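Long-range contacts in dioxygenase (Pseudomonas brassicacearum, PDB 5V2D), which probably cleaves the central double bond of lignin-derived stilbenes with dioxygen at an iron centre, as a member of the carotenoid cleavage oxygenase family: residues Ser39-Glu44 / Ile486-Arg491; Ala66-Tyr71 / Arg101-Thr106; Leu109-Arg114 / Leu132-Asn137; Asn136-Asn141 / Glu156-Trp161. One frame throughout, in Å; residues are numbered along the deposited sequence. Where two conformers were deposited one is given.

Contact 1: Ser39-Glu44 / Ile486-Arg491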
# COMPACT_ATOMS: atom_id res chain seq x y z
N SER A 39 2.25 18.48 -2.95
CA SER A 39 1.22 19.02 -3.89
C SER A 39 0.21 19.82 -3.09
O SER A 39 0.13 21.03 -3.23
CB SER A 39 0.54 17.86 -4.62
OG SER A 39 -0.64 18.25 -5.24
N ARG A 40 -0.55 19.12 -2.27
CA ARG A 40 -1.51 19.71 -1.31
C ARG A 40 -2.70 20.26 -2.05
O ARG A 40 -3.45 21.04 -1.50
CB ARG A 40 -0.85 20.74 -0.42
CG ARG A 40 0.49 20.20 0.22
CD ARG A 40 0.93 21.23 1.29
NE ARG A 40 1.52 22.40 0.66
CZ ARG A 40 1.99 23.42 1.32
NH1 ARG A 40 1.94 23.48 2.69
NH2 ARG A 40 2.53 24.42 0.68
N ILE A 41 -2.92 19.78 -3.28
CA ILE A 41 -4.04 20.32 -4.06
C ILE A 41 -5.28 19.43 -3.78
O ILE A 41 -5.28 18.28 -4.06
CB ILE A 41 -3.71 20.28 -5.54
CG1 ILE A 41 -2.52 21.21 -5.90
CG2 ILE A 41 -4.96 20.55 -6.40
CD1 ILE A 41 -2.05 20.98 -7.33
N GLU A 42 -6.30 20.03 -3.23
CA GLU A 42 -7.64 19.49 -3.16
C GLU A 42 -8.37 20.06 -4.35
O GLU A 42 -8.34 21.25 -4.56
CB GLU A 42 -8.35 19.86 -1.86
CG GLU A 42 -7.67 19.25 -0.64
CD GLU A 42 -8.55 19.42 0.62
OE1 GLU A 42 -8.45 20.49 1.28
OE2 GLU A 42 -9.33 18.49 0.93
N ALA A 43 -8.92 19.21 -5.20
CA ALA A 43 -9.38 19.67 -6.52
C ALA A 43 -10.58 18.94 -7.03
O ALA A 43 -10.90 17.83 -6.58
CB ALA A 43 -8.28 19.46 -7.47
N GLU A 44 -11.25 19.59 -7.99
CA GLU A 44 -12.30 18.97 -8.76
C GLU A 44 -11.99 19.32 -10.24
O GLU A 44 -11.81 20.51 -10.55
CB GLU A 44 -13.64 19.53 -8.36
CG GLU A 44 -14.74 18.58 -8.70
CD GLU A 44 -16.07 19.17 -9.21
OE1 GLU A 44 -16.74 19.85 -8.40
OE2 GLU A 44 -16.34 18.95 -10.47
N ILE A 486 -3.99 14.83 -16.84
CA ILE A 486 -4.35 15.50 -15.56
C ILE A 486 -3.66 16.83 -15.62
O ILE A 486 -2.47 16.91 -15.91
CB ILE A 486 -3.88 14.65 -14.39
CG1 ILE A 486 -4.56 13.28 -14.46
CG2 ILE A 486 -4.36 15.27 -13.07
CD1 ILE A 486 -3.77 12.22 -13.84
N PRO A 487 -4.38 17.92 -15.31
CA PRO A 487 -3.82 19.23 -15.48
C PRO A 487 -2.87 19.71 -14.37
O PRO A 487 -2.41 20.87 -14.39
CB PRO A 487 -5.06 20.10 -15.50
CG PRO A 487 -6.06 19.36 -14.73
CD PRO A 487 -5.82 17.95 -15.07
N PHE A 488 -2.61 18.86 -13.41
CA PHE A 488 -1.63 19.09 -12.37
C PHE A 488 -0.93 17.82 -12.05
O PHE A 488 -1.43 16.76 -12.32
CB PHE A 488 -2.28 19.75 -11.07
CG PHE A 488 -3.28 18.87 -10.38
CD1 PHE A 488 -2.90 17.99 -9.43
CD2 PHE A 488 -4.62 18.97 -10.67
CE1 PHE A 488 -3.85 17.15 -8.76
CE2 PHE A 488 -5.56 18.08 -10.09
CZ PHE A 488 -5.14 17.19 -9.13
N ARG A 489 0.26 17.97 -11.49
CA ARG A 489 1.09 16.84 -11.08
C ARG A 489 0.51 16.07 -9.86
O ARG A 489 0.24 16.66 -8.80
CB ARG A 489 2.48 17.33 -10.68
CG ARG A 489 3.44 16.24 -10.21
CD ARG A 489 4.75 16.90 -9.75
NE ARG A 489 4.53 17.84 -8.67
CZ ARG A 489 4.53 17.52 -7.38
NH1 ARG A 489 4.88 16.30 -6.91
NH2 ARG A 489 4.26 18.54 -6.52
N MET A 490 0.40 14.79 -10.02
CA MET A 490 -0.05 13.90 -8.93
C MET A 490 1.23 13.48 -8.21
O MET A 490 2.12 12.82 -8.81
CB MET A 490 -0.72 12.65 -9.52
CG MET A 490 -2.00 12.93 -10.33
SD MET A 490 -3.42 13.52 -9.42
CE MET A 490 -3.93 12.00 -8.67
N ARG A 491 1.26 13.72 -6.91
CA ARG A 491 2.37 13.20 -6.08
C ARG A 491 2.33 11.66 -6.06
O ARG A 491 1.29 11.04 -6.23
CB ARG A 491 2.23 13.74 -4.65
CG ARG A 491 3.43 13.57 -3.80
CD ARG A 491 3.25 14.40 -2.49
NE ARG A 491 4.56 14.51 -1.81
CZ ARG A 491 4.92 13.85 -0.69
NH1 ARG A 491 6.16 14.05 -0.21
NH2 ARG A 491 4.11 12.99 -0.04
O HOH W 1 0.63 18.99 -7.66
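S39 OG meets the carbonyl of R489 through a water. Water 1 donates to R489 O at 2.6 Å and lies 2.8 Å from S39 OG. The two protein oxygens, S39 OG and R489 O, are themselves 4.0 Å apart, so the water bridges them. S39 OG also takes a weak bond from the backbone N of I41, within its own segment. No direct hydrogen bond joins the two segments.

The apolar half is built on the F488 ring. I41 CG2 sits almost straight above its centre, 4.2 Å from the centroid and 7° off the normal, in a CH-pi contact. The other branch of I41 ends in CD1, 3.8 Å from F488 CD1. The opposite face of the ring carries CG2 of I486, from the ring's own segment. A43 CB approaches F488 CE2 at 4.0 Å.

Two neighbouring blades of this seven-bladed beta-propeller meet here. A43 begins the edge strand 43-45 of one sheet. Segment 486-491 links strand 482-486 of the next sheet to strand 496-500 of the first.

R489 bends at chi3 (59°) and brings NH2 near S39 CA. Its NH1 is bound by the carbonyls of A34 and K37. R491 lays its CD against S39 N, while its NH2 binds P67 O.

Contact 2: Ala66-Tyr71 / Arg101-Thr106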
# COMPACT_ATOMS: atom_id res chain seq x y z
N ALA A 66 -2.72 9.05 -1.50
CA ALA A 66 -1.36 9.48 -1.42
C ALA A 66 -1.06 10.21 -0.10
O ALA A 66 -1.74 11.14 0.23
CB ALA A 66 -1.05 10.42 -2.55
N PRO A 67 0.06 9.89 0.50
CA PRO A 67 0.60 10.80 1.50
C PRO A 67 0.92 12.13 0.86
O PRO A 67 1.52 12.16 -0.22
CB PRO A 67 1.87 10.09 1.99
CG PRO A 67 1.72 8.69 1.55
CD PRO A 67 0.94 8.72 0.28
N ASP A 68 0.47 13.22 1.45
CA ASP A 68 0.69 14.53 0.87
C ASP A 68 0.66 15.58 2.03
O ASP A 68 -0.39 16.11 2.38
CB ASP A 68 -0.36 14.83 -0.18
CG ASP A 68 0.03 15.98 -1.14
OD1 ASP A 68 -0.75 16.20 -2.08
OD2 ASP A 68 1.14 16.63 -1.01
N PRO A 69 1.79 15.82 2.66
CA PRO A 69 1.76 16.57 3.98
C PRO A 69 1.24 17.93 3.86
O PRO A 69 1.66 18.69 3.01
CB PRO A 69 3.21 16.60 4.47
CG PRO A 69 3.98 16.04 3.37
CD PRO A 69 3.14 15.45 2.25
N GLN A 70 0.25 18.27 4.71
CA GLN A 70 -0.37 19.55 4.67
C GLN A 70 0.62 20.64 5.03
O GLN A 70 0.56 21.73 4.45
CB GLN A 70 -1.54 19.62 5.64
CG GLN A 70 -2.22 20.98 5.77
CD GLN A 70 -3.06 21.31 4.59
OE1 GLN A 70 -4.27 21.12 4.62
NE2 GLN A 70 -2.40 21.81 3.50
N TYR A 71 1.49 20.37 5.98
CA TYR A 71 2.53 21.34 6.38
C TYR A 71 3.94 20.79 6.37
O TYR A 71 4.13 19.58 6.53
CB TYR A 71 2.24 21.82 7.82
CG TYR A 71 1.01 22.69 7.95
CD1 TYR A 71 0.99 24.00 7.53
CD2 TYR A 71 -0.19 22.15 8.45
CE1 TYR A 71 -0.14 24.79 7.63
CE2 TYR A 71 -1.35 22.90 8.53
CZ TYR A 71 -1.33 24.23 8.14
OH TYR A 71 -2.49 24.94 8.29
N ARG A 101 -10.19 15.18 -5.64
CA ARG A 101 -9.03 14.90 -4.81
C ARG A 101 -9.26 15.68 -3.52
O ARG A 101 -9.46 16.92 -3.60
CB ARG A 101 -7.77 15.31 -5.49
CG ARG A 101 -6.50 14.90 -4.77
CD ARG A 101 -5.28 15.03 -5.69
NE ARG A 101 -4.06 14.47 -5.12
CZ ARG A 101 -3.04 15.10 -4.60
NH1 ARG A 101 -3.04 16.43 -4.43
NH2 ARG A 101 -2.00 14.36 -4.18
N ARG A 102 -9.25 15.00 -2.39
CA ARG A 102 -9.56 15.62 -1.08
C ARG A 102 -8.73 14.96 0.03
O ARG A 102 -8.50 13.75 0.01
CB ARG A 102 -11.06 15.47 -0.67
CG ARG A 102 -12.12 16.10 -1.56
CD ARG A 102 -12.06 17.65 -1.52
NE ARG A 102 -13.12 18.50 -2.08
CZ ARG A 102 -13.18 19.06 -3.30
NH1 ARG A 102 -12.30 18.79 -4.24
NH2 ARG A 102 -14.18 19.88 -3.61
N TYR A 103 -8.39 15.76 1.03
CA TYR A 103 -7.74 15.28 2.23
C TYR A 103 -8.72 14.52 3.06
O TYR A 103 -9.90 14.91 3.16
CB TYR A 103 -7.21 16.42 3.09
CG TYR A 103 -5.80 16.91 2.76
CD1 TYR A 103 -5.56 18.20 2.42
CD2 TYR A 103 -4.72 16.02 2.79
CE1 TYR A 103 -4.28 18.64 2.18
CE2 TYR A 103 -3.44 16.48 2.57
CZ TYR A 103 -3.24 17.80 2.22
OH TYR A 103 -1.95 18.21 1.93
N VAL A 104 -8.26 13.44 3.66
CA VAL A 104 -9.00 12.83 4.78
C VAL A 104 -8.94 13.81 5.97
O VAL A 104 -7.88 14.19 6.42
CB VAL A 104 -8.41 11.50 5.25
CG1 VAL A 104 -9.33 10.81 6.20
CG2 VAL A 104 -8.24 10.53 4.06
N GLN A 105 -10.10 14.23 6.47
CA GLN A 105 -10.12 15.19 7.58
C GLN A 105 -9.97 14.44 8.92
O GLN A 105 -10.87 14.43 9.77
CB GLN A 105 -11.36 16.06 7.54
CG GLN A 105 -11.40 16.82 6.25
CD GLN A 105 -11.97 18.20 6.36
OE1 GLN A 105 -12.61 18.56 7.36
NE2 GLN A 105 -11.74 19.00 5.33
N THR A 106 -8.79 13.91 9.11
CA THR A 106 -8.39 13.27 10.34
C THR A 106 -8.33 14.28 11.48
O THR A 106 -8.12 15.47 11.26
CB THR A 106 -7.00 12.59 10.25
OG1 THR A 106 -6.03 13.55 9.96
CG2 THR A 106 -7.01 11.46 9.17
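D68 and R101 cross at about a right angle, with the carboxylate and guanidinium planes 49° apart. The salt bridge between them is therefore not a flat, two-pronged pair. Both nitrogens converge on one oxygen: R101 NH2 lies 3.1 Å from D68 OD1, and R101 NH1 adds a weak bond to D68 OD1 at 3.3 Å. OD1 is met from above the carboxylate plane. R101 runs extended from CG to NE, which carries its charged end across to D68. Outside the pair, NH1 of R101 binds I41 O, D68 OD1 accepts from R40 N and D68 OD2 from S39 N. The buried charges are thus shared with the chain at 39-41.

Strands 60-67 and 96-103 lie in the same antiparallel propeller sheet, with strand 85-93 between them. The side chains of D68, R101 and Y103 all touch M86 of that middle strand, so the contact bridges over it at the end of the blade.

Y103 points its hydroxyl at the backbone beyond strand 60-67. Y103 OH donates to D68 O at 2.7 Å, from 37° above the carbonyl plane, while D68 O lies at the edge of the ring. Q70 crosses the ring on a slant, its amide plane 58° from the ring plane, and Q70 OE1 comes within 3.5 Å of Y103 CE1. R113 NE binds that same OE1. A phenylalanine in place of Y103 would lack the hydroxyl and would probably leave the buried carbonyl of D68 without this donor.

Contact 3: Leu109-Arg114 / Leu132-Asn137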
# COMPACT_ATOMS: atom_id res chain seq x y z
N LEU A 109 -4.92 16.06 11.03
CA LEU A 109 -4.97 17.14 10.07
C LEU A 109 -5.69 18.38 10.62
O LEU A 109 -5.24 19.50 10.43
CB LEU A 109 -5.58 16.72 8.77
CG LEU A 109 -5.69 17.81 7.70
CD1 LEU A 109 -4.34 18.20 7.18
CD2 LEU A 109 -6.45 17.35 6.48
N LEU A 110 -6.84 18.18 11.22
CA LEU A 110 -7.61 19.33 11.66
C LEU A 110 -6.92 20.07 12.81
O LEU A 110 -7.05 21.28 12.93
CB LEU A 110 -9.02 18.90 12.08
CG LEU A 110 -9.91 18.42 10.95
CD1 LEU A 110 -11.29 18.03 11.38
CD2 LEU A 110 -10.00 19.38 9.78
N ALA A 111 -6.19 19.35 13.65
CA ALA A 111 -5.43 20.03 14.69
C ALA A 111 -4.30 20.89 14.06
O ALA A 111 -4.04 22.02 14.47
CB ALA A 111 -4.90 19.05 15.74
N GLN A 112 -3.62 20.34 13.07
CA GLN A 112 -2.57 21.12 12.39
C GLN A 112 -3.15 22.32 11.71
O GLN A 112 -2.55 23.41 11.80
CB GLN A 112 -1.77 20.24 11.39
CG GLN A 112 -1.00 19.11 12.04
CD GLN A 112 0.03 18.46 11.12
OE1 GLN A 112 0.18 18.93 9.97
NE2 GLN A 112 0.88 17.52 11.66
N ARG A 113 -4.29 22.17 11.06
CA ARG A 113 -4.93 23.31 10.43
C ARG A 113 -5.37 24.38 11.49
O ARG A 113 -5.27 25.55 11.25
CB ARG A 113 -6.15 22.92 9.61
CG ARG A 113 -5.76 22.23 8.28
CD ARG A 113 -6.97 21.96 7.48
NE ARG A 113 -6.63 21.46 6.16
CZ ARG A 113 -7.50 21.34 5.17
NH1 ARG A 113 -8.84 21.47 5.36
NH2 ARG A 113 -7.05 20.95 3.96
N ARG A 114 -5.78 23.93 12.63
CA ARG A 114 -6.15 24.86 13.72
C ARG A 114 -4.96 25.68 14.17
O ARG A 114 -5.08 26.86 14.33
CB ARG A 114 -6.70 24.05 14.89
CG ARG A 114 -7.23 24.86 16.09
CD ARG A 114 -7.49 23.90 17.26
NE ARG A 114 -6.22 23.53 17.89
CZ ARG A 114 -5.85 22.29 18.21
NH1 ARG A 114 -6.67 21.22 18.03
NH2 ARG A 114 -4.66 22.10 18.78
N LEU A 132 0.00 20.08 21.48
CA LEU A 132 -1.25 20.45 20.83
C LEU A 132 -1.72 19.49 19.68
O LEU A 132 -2.85 19.67 19.16
CB LEU A 132 -1.06 21.83 20.19
CG LEU A 132 -1.35 23.18 20.97
CD1 LEU A 132 -1.79 23.06 22.39
CD2 LEU A 132 -0.30 24.23 20.69
N ALA A 133 -0.91 18.51 19.31
CA ALA A 133 -1.28 17.54 18.31
C ALA A 133 -2.51 16.79 18.77
O ALA A 133 -2.70 16.60 19.99
CB ALA A 133 -0.21 16.53 18.15
N ALA A 134 -3.30 16.33 17.84
CA ALA A 134 -4.43 15.45 18.18
C ALA A 134 -3.92 14.21 18.84
O ALA A 134 -2.83 13.76 18.58
CB ALA A 134 -5.27 15.10 16.95
N LYS A 135 -4.75 13.63 19.68
CA LYS A 135 -4.44 12.37 20.34
C LYS A 135 -4.36 11.22 19.38
O LYS A 135 -3.55 10.33 19.52
CB LYS A 135 -5.51 12.05 21.39
CG LYS A 135 -5.48 13.05 22.58
CD LYS A 135 -4.13 13.09 23.30
CE LYS A 135 -4.16 13.77 24.63
NZ LYS A 135 -3.76 15.19 24.50
N ASN A 136 -5.23 11.22 18.40
CA ASN A 136 -5.19 10.17 17.34
C ASN A 136 -4.07 10.62 16.36
O ASN A 136 -4.17 11.64 15.70
CB ASN A 136 -6.56 10.03 16.63
CG ASN A 136 -6.56 8.89 15.62
OD1 ASN A 136 -5.50 8.42 15.16
ND2 ASN A 136 -7.75 8.47 15.23
N ASN A 137 -3.03 9.84 16.30
CA ASN A 137 -1.83 10.13 15.45
C ASN A 137 -1.99 9.75 13.97
O ASN A 137 -1.05 9.93 13.23
CB ASN A 137 -0.62 9.38 16.02
CG ASN A 137 0.71 10.06 15.72
OD1 ASN A 137 0.79 11.32 15.75
ND2 ASN A 137 1.77 9.26 15.43
O HOH W 2 -5.46 18.82 19.25
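L132 offers its carbonyl oxygen to the guanidinium of R114. R114 NH2 donates to L132 O at 3.1 Å with an N-H...O angle of 151°. The oxygen lies at the edge of the guanidinium, close to its plane. Water 2 sits at that edge as well. It accepts from R114 NH1 at 3.0 Å and donates to L132 O at 2.7 Å. The carbonyl is thus gripped twice, once directly and once through the water. The bend of R114 at chi3 (77°) turns the guanidinium back over its own helix, with A111 O above one face. R114 NH2 also lies 3.9 Å from L132 CB, where the two side chains cross at about a right angle.

At A133 the chain passes on with its methyl turned away from the helix. A134 brings the backbones closest: its CA is 5.8 Å from that of A111. The small A111 side chain probably helps the loop come this near. A111 CB touches A134 N at 3.8 Å and A134 CB at 4.1 Å.

Further along, N137 turns to other partners. Its OD1 accepts from N120 and N129, and its carbonyl accepts from R108 of the same helix.

The arrangement is a long irregular loop laid back along a short helix, 107-115. This is consistent with the cap of loops and short helices over the propeller in carotenoid cleavage oxygenases.

Contact 4: Asn136-Asn141 / Glu156-Trp161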
# COMPACT_ATOMS: atom_id res chain seq x y z
N ASN A 136 -5.23 11.22 18.40
CA ASN A 136 -5.19 10.17 17.34
C ASN A 136 -4.07 10.62 16.36
O ASN A 136 -4.17 11.64 15.70
CB ASN A 136 -6.56 10.03 16.63
CG ASN A 136 -6.56 8.89 15.62
OD1 ASN A 136 -5.50 8.42 15.16
ND2 ASN A 136 -7.75 8.47 15.23
N ASN A 137 -3.03 9.84 16.30
CA ASN A 137 -1.83 10.13 15.45
C ASN A 137 -1.99 9.75 13.97
O ASN A 137 -1.05 9.93 13.23
CB ASN A 137 -0.62 9.38 16.02
CG ASN A 137 0.71 10.06 15.72
OD1 ASN A 137 0.79 11.32 15.75
ND2 ASN A 137 1.77 9.26 15.43
N THR A 138 -3.10 9.14 13.57
CA THR A 138 -3.20 8.58 12.23
C THR A 138 -3.34 9.63 11.14
O THR A 138 -3.94 10.66 11.34
CB THR A 138 -4.32 7.51 12.08
OG1 THR A 138 -3.99 6.68 10.97
CG2 THR A 138 -5.66 8.11 11.87
N THR A 139 -2.78 9.30 9.98
CA THR A 139 -2.99 10.07 8.74
C THR A 139 -3.85 9.40 7.68
O THR A 139 -4.09 10.00 6.66
CB THR A 139 -1.59 10.32 8.08
OG1 THR A 139 -0.93 9.05 7.94
CG2 THR A 139 -0.78 11.28 8.94
N ALA A 140 -4.31 8.16 7.90
CA ALA A 140 -5.24 7.46 7.03
C ALA A 140 -4.73 7.51 5.58
O ALA A 140 -5.52 7.81 4.70
CB ALA A 140 -6.62 8.08 7.14
N ASN A 141 -3.44 7.23 5.37
CA ASN A 141 -2.73 7.54 4.14
C ASN A 141 -2.28 6.40 3.24
O ASN A 141 -1.55 6.67 2.28
CB ASN A 141 -1.56 8.45 4.48
CG ASN A 141 -0.42 7.74 5.12
OD1 ASN A 141 -0.53 6.59 5.49
ND2 ASN A 141 0.73 8.45 5.24
N GLU A 156 -2.34 1.52 9.20
CA GLU A 156 -2.23 0.37 10.10
C GLU A 156 -1.96 0.71 11.56
O GLU A 156 -1.86 -0.21 12.39
CB GLU A 156 -1.16 -0.61 9.60
CG GLU A 156 0.29 -0.07 9.73
CD GLU A 156 1.24 -0.82 8.77
OE1 GLU A 156 0.92 -0.88 7.56
OE2 GLU A 156 2.29 -1.35 9.22
N ASP A 157 -1.86 1.98 11.90
CA ASP A 157 -1.67 2.44 13.30
C ASP A 157 -2.97 2.79 13.98
O ASP A 157 -2.96 3.21 15.11
CB ASP A 157 -0.72 3.63 13.38
CG ASP A 157 -1.22 4.87 12.68
OD1 ASP A 157 -2.21 4.79 11.89
OD2 ASP A 157 -0.56 5.97 12.89
N ALA A 158 -4.12 2.64 13.29
CA ALA A 158 -5.38 3.08 13.85
C ALA A 158 -6.55 2.48 13.08
O ALA A 158 -6.34 1.81 12.05
CB ALA A 158 -5.45 4.61 13.84
N LEU A 159 -7.75 2.76 13.57
CA LEU A 159 -8.95 2.43 12.84
C LEU A 159 -9.03 3.32 11.60
O LEU A 159 -8.43 4.40 11.56
CB LEU A 159 -10.17 2.71 13.74
CG LEU A 159 -10.40 1.71 14.91
CD1 LEU A 159 -11.50 2.28 15.80
CD2 LEU A 159 -10.84 0.40 14.37
N PRO A 160 -9.76 2.88 10.59
CA PRO A 160 -9.84 3.63 9.35
C PRO A 160 -10.78 4.78 9.46
O PRO A 160 -11.51 4.88 10.45
CB PRO A 160 -10.40 2.59 8.36
CG PRO A 160 -11.02 1.52 9.17
CD PRO A 160 -10.47 1.57 10.54
N TRP A 161 -10.74 5.66 8.46
CA TRP A 161 -11.58 6.83 8.36
C TRP A 161 -12.52 6.66 7.14
O TRP A 161 -12.10 6.24 6.06
CB TRP A 161 -10.72 8.11 8.22
CG TRP A 161 -10.21 8.49 9.54
CD1 TRP A 161 -9.32 7.81 10.30
CD2 TRP A 161 -10.70 9.56 10.34
NE1 TRP A 161 -9.20 8.42 11.51
CE2 TRP A 161 -10.04 9.49 11.57
CE3 TRP A 161 -11.60 10.59 10.13
CZ2 TRP A 161 -10.25 10.43 12.58
CZ3 TRP A 161 -11.82 11.52 11.13
CH2 TRP A 161 -11.17 11.43 12.34
O HOH W 3 -8.44 6.27 13.45
O HOH W 4 0.40 8.12 11.72
O HOH W 5 0.92 6.47 15.01
O HOH W 6 -6.36 5.23 9.86
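T138 OG1 donates to D157 OD1 at 2.8 Å, the one direct hydrogen bond between the segments. It reaches the syn side of the carboxylate, 18° out of its plane. The hydroxyl stands anti to the backbone N of T138 (chi1 -157°), which turns it to D157. Within its segment, N136 OD1 accepts from T138 N at 3.0 Å, closing an Asx turn.

Waters make the other polar links. Waters 4 and 5 both donate to D157 OD2 and tie it to N137 O and N137 ND2. L159 O receives waters 3 and 6. Water 3 leads to W161 NE1 and to N136 ND2, which lies at the edge of the indole. Water 6 leads to T138 OG1.

Van der Waals contacts are few. T138 CB meets A158 CB at 3.6 Å. T138 CG2 packs obliquely on the indole, 3.6 Å from W161 NE1, and A140 CB rests near W161 CD1.

With an alanine in place of D157, the T138 hydroxyl would probably lose its acceptor, and waters 4 and 5 the oxygen they share.

With one direct bond and four waters, the segments probably meet along a hydrated seam, next in sequence to E156, whose OE1 hydrogen-bonds ND1 of the iron ligand H239.

How the contacts relate
Contact 1 opens first, at 39-44, and closes last, at 486-491. The other three contacts are nested inside that loop. Contact 2 closes a short loop, 66-71 to 101-106, in the same propeller sheet that contact 1 reaches. Helix 107-115 follows directly, and contact 3 folds the loop at 132-137 back on it. Contact 4 begins where contact 3 ends, since they share N136 and N137, and ties that loop to 156-161 beside the next blade. No two loops cross. R113 of the helix joins the groups, with a salt bridge to E42 and a probable hydrogen bond to Q70. W161 of contact 4 packs on V104 and Q105 of contact 2.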